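Local coordinates for putative exported protein (Aeromonas hydrophila, PDB 3OD9), which probably inhibits i-type lysozyme in the bacterial periplasm and carries sites that bind metal ions, at residues K65-N70 / D117-L122; P75-V80 / D93-N98. All coordinates share one frame; numbering follows the deposited sequence. Where two conformers were deposited one is given.

Contact 1 of 2, residues K65-N70 / D117-L122. With NA (sodium ion), chain E.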
ATOM      1  N   LYS A  65      -7.748   3.095 -16.322  1.00 16.70           N
ATOM      2  CA  LYS A  65      -7.695   4.026 -17.442  1.00 17.49           C
ATOM      3  C   LYS A  65      -6.541   5.007 -17.297  1.00 15.18           C
ATOM      4  O   LYS A  65      -6.227   5.434 -16.185  1.00 16.73           O
ATOM      5  CB  LYS A  65      -9.012   4.804 -17.573  1.00 20.50           C
ATOM      6  CG  LYS A  65     -10.211   3.936 -17.898  1.00 25.55           C
ATOM      7  CD  LYS A  65     -11.488   4.760 -18.028  1.00 31.73           C
ATOM      8  CE  LYS A  65     -12.576   3.979 -18.770  1.00 36.99           C
ATOM      9  NZ  LYS A  65     -13.911   4.629 -18.715  1.00 40.91           N
ATOM     10  N   LEU A  66      -5.915   5.364 -18.416  1.00 16.35           N
ATOM     11  CA  LEU A  66      -4.908   6.412 -18.428  1.00 15.05           C
ATOM     12  C   LEU A  66      -5.451   7.567 -19.247  1.00 15.18           C
ATOM     13  O   LEU A  66      -5.450   7.527 -20.480  1.00 16.44           O
ATOM     14  CB  LEU A  66      -3.583   5.906 -19.019  1.00 15.81           C
ATOM     15  CG  LEU A  66      -2.836   4.851 -18.180  1.00 16.29           C
ATOM     16  CD1 LEU A  66      -1.596   4.349 -18.939  1.00 17.72           C
ATOM     17  CD2 LEU A  66      -2.457   5.372 -16.788  1.00 18.25           C
ATOM     18  N   LEU A  67      -5.939   8.588 -18.558  1.00 15.82           N
ATOM     19  CA  LEU A  67      -6.565   9.731 -19.216  0.61 15.55           C
ATOM     20  C   LEU A  67      -6.139  11.015 -18.538  1.00 15.63           C
ATOM     21  O   LEU A  67      -6.025  11.069 -17.313  1.00 16.84           O
ATOM     22  CB  LEU A  67      -8.095   9.639 -19.174  0.61 16.94           C
ATOM     23  CG  LEU A  67      -8.815   8.585 -20.008  0.61 16.89           C
ATOM     24  CD1 LEU A  67     -10.280   8.509 -19.585  0.61 18.49           C
ATOM     25  CD2 LEU A  67      -8.694   8.899 -21.505  0.61 17.12           C
ATOM     26  N   ASP A  68      -5.894  12.046 -19.345  1.00 15.64           N
ATOM     27  CA  ASP A  68      -5.550  13.367 -18.828  1.00 16.10           C
ATOM     28  C   ASP A  68      -6.802  14.053 -18.265  1.00 17.06           C
ATOM     29  O   ASP A  68      -7.723  14.414 -19.018  1.00 19.91           O
ATOM     30  CB  ASP A  68      -4.949  14.217 -19.951  1.00 17.00           C
ATOM     31  CG  ASP A  68      -4.569  15.613 -19.500  1.00 17.80           C
ATOM     32  OD1 ASP A  68      -4.566  15.886 -18.285  1.00 19.53           O
ATOM     33  OD2 ASP A  68      -4.270  16.454 -20.370  1.00 21.06           O
ATOM     34  N   LEU A  69      -6.842  14.224 -16.943  1.00 18.45           N
ATOM     35  CA  LEU A  69      -7.988  14.841 -16.275  1.00 18.43           C
ATOM     36  C   LEU A  69      -7.770  16.314 -15.961  1.00 20.10           C
ATOM     37  O   LEU A  69      -8.731  17.073 -15.824  1.00 22.96           O
ATOM     38  CB  LEU A  69      -8.298  14.112 -14.963  1.00 17.75           C
ATOM     39  CG  LEU A  69      -8.595  12.614 -15.075  1.00 19.40           C
ATOM     40  CD1 LEU A  69      -8.836  11.976 -13.705  1.00 21.06           C
ATOM     41  CD2 LEU A  69      -9.787  12.409 -16.003  1.00 23.86           C
ATOM     42  N   ASN A  70      -6.511  16.721 -15.816  1.00 20.55           N
ATOM     43  CA  ASN A  70      -6.226  18.078 -15.354  1.00 22.34           C
ATOM     44  C   ASN A  70      -5.664  19.009 -16.425  1.00 22.56           C
ATOM     45  O   ASN A  70      -5.369  20.164 -16.137  1.00 25.43           O
ATOM     46  CB  ASN A  70      -5.314  18.063 -14.116  1.00 22.93           C
ATOM     47  CG  ASN A  70      -3.943  17.506 -14.406  1.00 21.43           C
ATOM     48  OD1 ASN A  70      -3.613  17.240 -15.555  1.00 19.32           O
ATOM     49  ND2 ASN A  70      -3.140  17.313 -13.368  1.00 25.20           N
ATOM     50  N   ASP A 117     -21.260   9.248 -15.690  1.00 40.39           N
ATOM     51  CA  ASP A 117     -19.987   9.564 -16.326  1.00 38.77           C
ATOM     52  C   ASP A 117     -18.900   9.660 -15.266  1.00 35.05           C
ATOM     53  O   ASP A 117     -18.740  10.703 -14.634  1.00 34.81           O
ATOM     54  CB  ASP A 117     -20.101  10.893 -17.067  1.00 40.69           C
ATOM     55  CG  ASP A 117     -18.930  11.151 -17.991  1.00 42.21           C
ATOM     56  OD1 ASP A 117     -17.837  10.602 -17.737  1.00 40.07           O
ATOM     57  OD2 ASP A 117     -19.107  11.911 -18.970  1.00 44.26           O
ATOM     58  N   VAL A 118     -18.155   8.576 -15.070  1.00 32.41           N
ATOM     59  CA  VAL A 118     -17.136   8.535 -14.020  1.00 30.89           C
ATOM     60  C   VAL A 118     -16.025   9.550 -14.263  1.00 28.90           C
ATOM     61  O   VAL A 118     -15.553  10.211 -13.337  1.00 29.44           O
ATOM     62  CB  VAL A 118     -16.519   7.130 -13.887  1.00 30.76           C
ATOM     63  CG1 VAL A 118     -15.369   7.145 -12.888  1.00 31.36           C
ATOM     64  CG2 VAL A 118     -17.587   6.122 -13.471  1.00 31.91           C
ATOM     65  N   ILE A 119     -15.616   9.674 -15.518  1.00 26.95           N
ATOM     66  CA  ILE A 119     -14.545  10.593 -15.872  1.00 28.06           C
ATOM     67  C   ILE A 119     -14.958  12.041 -15.614  1.00 30.00           C
ATOM     68  O   ILE A 119     -14.197  12.815 -15.034  1.00 29.16           O
ATOM     69  CB  ILE A 119     -14.087  10.376 -17.329  1.00 28.32           C
ATOM     70  CG1 ILE A 119     -13.413   9.003 -17.449  1.00 29.31           C
ATOM     71  CG2 ILE A 119     -13.153  11.492 -17.795  1.00 28.55           C
ATOM     72  CD1 ILE A 119     -12.260   8.781 -16.465  1.00 30.59           C
ATOM     73  N   GLN A 120     -16.170  12.406 -16.020  1.00 32.02           N
ATOM     74  CA  GLN A 120     -16.649  13.756 -15.762  1.00 35.41           C
ATOM     75  C   GLN A 120     -16.744  14.014 -14.259  1.00 35.08           C
ATOM     76  O   GLN A 120     -16.407  15.099 -13.786  1.00 37.00           O
ATOM     77  CB  GLN A 120     -18.004  13.997 -16.426  1.00 39.96           C
ATOM     78  CG  GLN A 120     -18.433  15.454 -16.406  1.00 44.96           C
ATOM     79  CD  GLN A 120     -17.437  16.360 -17.111  1.00 49.61           C
ATOM     80  OE1 GLN A 120     -16.871  15.999 -18.145  1.00 51.41           O
ATOM     81  NE2 GLN A 120     -17.219  17.546 -16.553  1.00 51.50           N
ATOM     82  N   ALA A 121     -17.193  13.011 -13.508  1.00 34.02           N
ATOM     83  CA  ALA A 121     -17.302  13.137 -12.058  1.00 33.06           C
ATOM     84  C   ALA A 121     -15.935  13.376 -11.426  1.00 32.28           C
ATOM     85  O   ALA A 121     -15.797  14.178 -10.502  1.00 34.86           O
ATOM     86  CB  ALA A 121     -17.958  11.902 -11.463  1.00 33.15           C
ATOM     87  N   LEU A 122     -14.922  12.680 -11.933  1.00 31.04           N
ATOM     88  CA  LEU A 122     -13.571  12.830 -11.418  1.00 30.12           C
ATOM     89  C   LEU A 122     -12.972  14.189 -11.764  1.00 33.75           C
ATOM     90  O   LEU A 122     -12.084  14.680 -11.063  1.00 34.44           O
ATOM     91  CB  LEU A 122     -12.678  11.705 -11.933  1.00 25.05           C
ATOM     92  CG  LEU A 122     -12.885  10.372 -11.219  1.00 23.07           C
ATOM     93  CD1 LEU A 122     -12.176   9.267 -11.980  1.00 22.86           C
ATOM     94  CD2 LEU A 122     -12.389  10.461  -9.777  1.00 23.94           C
TER
HETATM   95 NA    NA E   4      -2.923  15.162 -16.564  0.76 15.48          NA
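I119 is the knob of this contact, and its forked end fits the dip between L67 and L69, two leucines on the same flank of the chain. The branch at CB gives two arms; with CG1 anti to the carbonyl carbon (chi1 -67°) and CG2 anti to the backbone N, CD1 reaches L67 CD1 at 3.7 Å, while CG2 meets L69 CD2 at 3.9 Å. Both leucines cross the isoleucine at about a right angle. L67 was deposited in two conformers, so its contact, taken from one of them, is less certain. K65 extends the same side with its methylenes, CD standing 4.4 Å from I119 CD1. The fit is reciprocal, for L69 pushes its own fork toward the groove between I119 and L122, CD1 lying 4.2 Å from L122 CB. Thus the short C-terminal helix 118-123 rests on the outer face of the sheet containing strand 60-67, where I78 and A94 also press on L69. Branched apolar side chains suit this interface, which packing alone holds, because their methyls fill one another's hollows. D117 caps the helix, its OD1 accepting from Q120 N at 3.0 Å from above the carboxylate plane. D68 and N70 do not touch the helix but bind sodium, D68 OD1 at 2.5 Å and N70 OD1 at 2.4 Å, with D72 OD1, the backbone O of Q74 and both E76 carboxylate oxygens.

Contact 2 of 2, residues P75-V80 / D93-N98. With NA (sodium ion), chain E.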
ATOM      1  N   PRO A  75      -1.325  11.508 -18.734  1.00 17.66           N
ATOM      2  CA  PRO A  75      -2.484  10.812 -18.165  1.00 15.58           C
ATOM      3  C   PRO A  75      -2.428  10.701 -16.645  1.00 15.83           C
ATOM      4  O   PRO A  75      -1.355  10.443 -16.075  1.00 16.82           O
ATOM      5  CB  PRO A  75      -2.380   9.414 -18.777  1.00 14.08           C
ATOM      6  CG  PRO A  75      -0.905   9.228 -19.008  1.00 13.90           C
ATOM      7  CD  PRO A  75      -0.409  10.592 -19.436  1.00 16.25           C
ATOM      8  N   GLU A  76      -3.574  10.906 -16.002  1.00 15.30           N
ATOM      9  CA  GLU A  76      -3.785  10.426 -14.640  1.00 14.25           C
ATOM     10  C   GLU A  76      -4.167   8.952 -14.743  1.00 14.29           C
ATOM     11  O   GLU A  76      -4.619   8.483 -15.802  1.00 15.71           O
ATOM     12  CB  GLU A  76      -4.911  11.202 -13.950  1.00 15.87           C
ATOM     13  CG  GLU A  76      -4.477  12.529 -13.365  1.00 17.40           C
ATOM     14  CD  GLU A  76      -3.978  13.486 -14.418  1.00 19.01           C
ATOM     15  OE1 GLU A  76      -4.786  13.912 -15.276  1.00 19.49           O
ATOM     16  OE2 GLU A  76      -2.760  13.802 -14.412  1.00 19.05           O
ATOM     17  N   LEU A  77      -3.952   8.218 -13.656  1.00 13.71           N
ATOM     18  CA  LEU A  77      -4.441   6.847 -13.546  1.00 13.26           C
ATOM     19  C   LEU A  77      -5.812   6.864 -12.884  1.00 13.38           C
ATOM     20  O   LEU A  77      -5.983   7.432 -11.802  1.00 15.63           O
ATOM     21  CB  LEU A  77      -3.490   5.982 -12.710  1.00 13.29           C
ATOM     22  CG  LEU A  77      -3.996   4.572 -12.364  1.00 14.10           C
ATOM     23  CD1 LEU A  77      -4.103   3.685 -13.605  1.00 16.10           C
ATOM     24  CD2 LEU A  77      -3.113   3.925 -11.287  1.00 17.22           C
ATOM     25  N   ILE A  78      -6.779   6.225 -13.528  1.00 13.60           N
ATOM     26  CA  ILE A  78      -8.103   6.052 -12.945  1.00 14.26           C
ATOM     27  C   ILE A  78      -8.346   4.585 -12.647  1.00 15.43           C
ATOM     28  O   ILE A  78      -8.221   3.730 -13.535  1.00 16.18           O
ATOM     29  CB  ILE A  78      -9.204   6.571 -13.873  1.00 16.98           C
ATOM     30  CG1 ILE A  78      -9.005   8.064 -14.113  1.00 18.39           C
ATOM     31  CG2 ILE A  78     -10.581   6.288 -13.268  1.00 19.29           C
ATOM     32  CD1 ILE A  78      -8.243   8.376 -15.366  1.00 24.01           C
ATOM     33  N   VAL A  79      -8.665   4.295 -11.392  1.00 15.63           N
ATOM     34  CA  VAL A  79      -9.014   2.943 -10.973  1.00 15.58           C
ATOM     35  C   VAL A  79     -10.510   2.928 -10.709  1.00 17.09           C
ATOM     36  O   VAL A  79     -10.998   3.612  -9.807  1.00 17.91           O
ATOM     37  CB  VAL A  79      -8.256   2.540  -9.693  1.00 14.58           C
ATOM     38  CG1 VAL A  79      -8.638   1.121  -9.264  1.00 17.31           C
ATOM     39  CG2 VAL A  79      -6.744   2.679  -9.913  1.00 15.86           C
ATOM     40  N   VAL A  80     -11.243   2.161 -11.509  1.00 17.43           N
ATOM     41  CA  VAL A  80     -12.696   2.099 -11.384  1.00 18.32           C
ATOM     42  C   VAL A  80     -13.068   0.816 -10.665  1.00 20.19           C
ATOM     43  O   VAL A  80     -12.602  -0.265 -11.024  1.00 19.88           O
ATOM     44  CB  VAL A  80     -13.402   2.148 -12.767  1.00 19.94           C
ATOM     45  CG1 VAL A  80     -14.923   2.129 -12.598  1.00 22.93           C
ATOM     46  CG2 VAL A  80     -12.951   3.370 -13.567  1.00 21.54           C
ATOM     47  N   ASP A  93     -10.994   6.130  -8.063  1.00 16.19           N
ATOM     48  CA  ASP A  93      -9.960   7.037  -7.613  1.00 15.57           C
ATOM     49  C   ASP A  93      -9.104   7.430  -8.794  1.00 15.65           C
ATOM     50  O   ASP A  93      -8.827   6.602  -9.666  1.00 16.82           O
ATOM     51  CB  ASP A  93      -9.102   6.347  -6.563  1.00 16.31           C
ATOM     52  CG  ASP A  93      -9.889   6.000  -5.330  1.00 18.71           C
ATOM     53  OD1 ASP A  93     -10.318   6.941  -4.639  1.00 22.58           O
ATOM     54  OD2 ASP A  93     -10.075   4.796  -5.045  1.00 20.97           O
ATOM     55  N   ALA A  94      -8.667   8.687  -8.821  1.00 15.79           N
ATOM     56  CA  ALA A  94      -7.717   9.149  -9.832  1.00 15.54           C
ATOM     57  C   ALA A  94      -6.442   9.588  -9.121  1.00 14.34           C
ATOM     58  O   ALA A  94      -6.505  10.152  -8.007  1.00 16.56           O
ATOM     59  CB  ALA A  94      -8.293  10.303 -10.633  1.00 17.53           C
ATOM     60  N   PHE A  95      -5.309   9.348  -9.783  1.00 14.09           N
ATOM     61  CA  PHE A  95      -3.999   9.694  -9.258  1.00 14.55           C
ATOM     62  C   PHE A  95      -3.221  10.437 -10.320  1.00 14.16           C
ATOM     63  O   PHE A  95      -3.235  10.048 -11.488  1.00 15.93           O
ATOM     64  CB  PHE A  95      -3.208   8.433  -8.879  1.00 15.84           C
ATOM     65  CG  PHE A  95      -3.938   7.532  -7.931  1.00 15.15           C
ATOM     66  CD1 PHE A  95      -3.742   7.639  -6.568  1.00 19.75           C
ATOM     67  CD2 PHE A  95      -4.851   6.596  -8.403  1.00 15.85           C
ATOM     68  CE1 PHE A  95      -4.435   6.826  -5.689  1.00 20.39           C
ATOM     69  CE2 PHE A  95      -5.546   5.775  -7.529  1.00 16.73           C
ATOM     70  CZ  PHE A  95      -5.341   5.891  -6.170  1.00 18.60           C
ATOM     71  N   THR A  96      -2.524  11.493  -9.917  1.00 14.93           N
ATOM     72  CA  THR A  96      -1.468  12.022 -10.755  1.00 15.28           C
ATOM     73  C   THR A  96      -0.202  11.184 -10.550  1.00 14.55           C
ATOM     74  O   THR A  96       0.099  10.717  -9.439  1.00 14.93           O
ATOM     75  CB  THR A  96      -1.199  13.503 -10.476  1.00 15.97           C
ATOM     76  OG1 THR A  96      -0.935  13.688  -9.077  1.00 17.46           O
ATOM     77  CG2 THR A  96      -2.411  14.338 -10.864  1.00 18.02           C
ATOM     78  N   LEU A  97       0.543  10.985 -11.626  1.00 14.56           N
ATOM     79  CA  LEU A  97       1.777  10.222 -11.553  1.00 15.28           C
ATOM     80  C   LEU A  97       2.671  10.703 -12.678  1.00 15.21           C
ATOM     81  O   LEU A  97       2.391  10.468 -13.849  1.00 18.58           O
ATOM     82  CB  LEU A  97       1.547   8.699 -11.608  1.00 17.94           C
ATOM     83  CG  LEU A  97       0.197   8.064 -11.939  1.00 19.77           C
ATOM     84  CD1 LEU A  97      -0.318   8.511 -13.308  1.00 18.98           C
ATOM     85  CD2 LEU A  97       0.274   6.544 -11.873  1.00 19.04           C
ATOM     86  N   ASN A  98       3.719  11.432 -12.321  1.00 14.13           N
ATOM     87  CA  ASN A  98       4.589  12.008 -13.332  1.00 13.94           C
ATOM     88  C   ASN A  98       5.992  12.181 -12.778  1.00 15.42           C
ATOM     89  O   ASN A  98       6.203  12.060 -11.577  1.00 15.34           O
ATOM     90  CB  ASN A  98       3.998  13.325 -13.864  1.00 15.61           C
ATOM     91  CG  ASN A  98       3.875  14.382 -12.790  1.00 16.66           C
ATOM     92  OD1 ASN A  98       4.868  14.775 -12.191  1.00 18.31           O
ATOM     93  ND2 ASN A  98       2.651  14.863 -12.551  1.00 19.50           N
TER
HETATM   94 NA    NA E   4      -2.923  15.162 -16.564  0.76 15.48          NA
HETATM   95  O   HOH W   1       1.470  10.451 -16.449  0.98 17.86           O
HETATM   96  O   HOH W   2      -0.571  12.243 -14.005  0.96 19.85           O
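E76 and T96 lie side by side and point the same way, the T96 methyl CG2 resting 3.6 Å from E76 OE2. A bend at chi2 (62°) folds the glutamate so that both its oxygens grip the sodium ion, OE1 at 2.6 Å and OE2 at 2.5 Å; OE1 also accepts from L69 N, which should help fix the carboxylate. Glutamate suits this place because its chain is long enough to fold back and offer two oxygens. T96 keeps its methyl toward E76 and sends OG1 to a weak bond with D104 O.

On the other face stand L77, V79 and F95, packed against strands 30-37 and 49-57 of the second sheet. D93 shares this face, its carboxylate bonded to Y32 OH and H108 ND1. The F95 ring takes its neighbours at the edge: L77 O lies near the ring plane, and V79 CG2 comes obliquely to CE2 at 4.1 Å. L97, with a nearly eclipsed chi1 of 10°, curls its end back over the partner strand, where CD2 meets L77 CB at 3.9 Å. On the reverse face the small A94 meets I78 CG1.

Backbone bonds join L77 with F95 and V79 with D93, two in each pair. Toward the metal the direct pairing gives way to water, one molecule donating to P75 O and L97 O. These are neighbouring strands of an antiparallel beta hairpin, strands 76-82 and 90-98, with a metal site at one end.

Overall arrangement
Contacts 1 and 2 have centres about 8 Å apart, and both involve the same antiparallel sheet, through neighbouring strands 60-67 and 76-82, contact 2 being nested within the chain that contact 1 closes. Strand 60-67 pairs with strand 76-82 through a probable hydrogen bond of 2.8 Å from E76 N to L67 O. L69 is shared by both contacts: its CD1 is 3.5 Å from A94 CB, so the residue that meets the helix in contact 1 also packs on contact 2. Both contacts reach one sodium ion, at residues known to bind magnesium, in a loop resembling the Dx(D/N)xD loops of EF-hand-like sites.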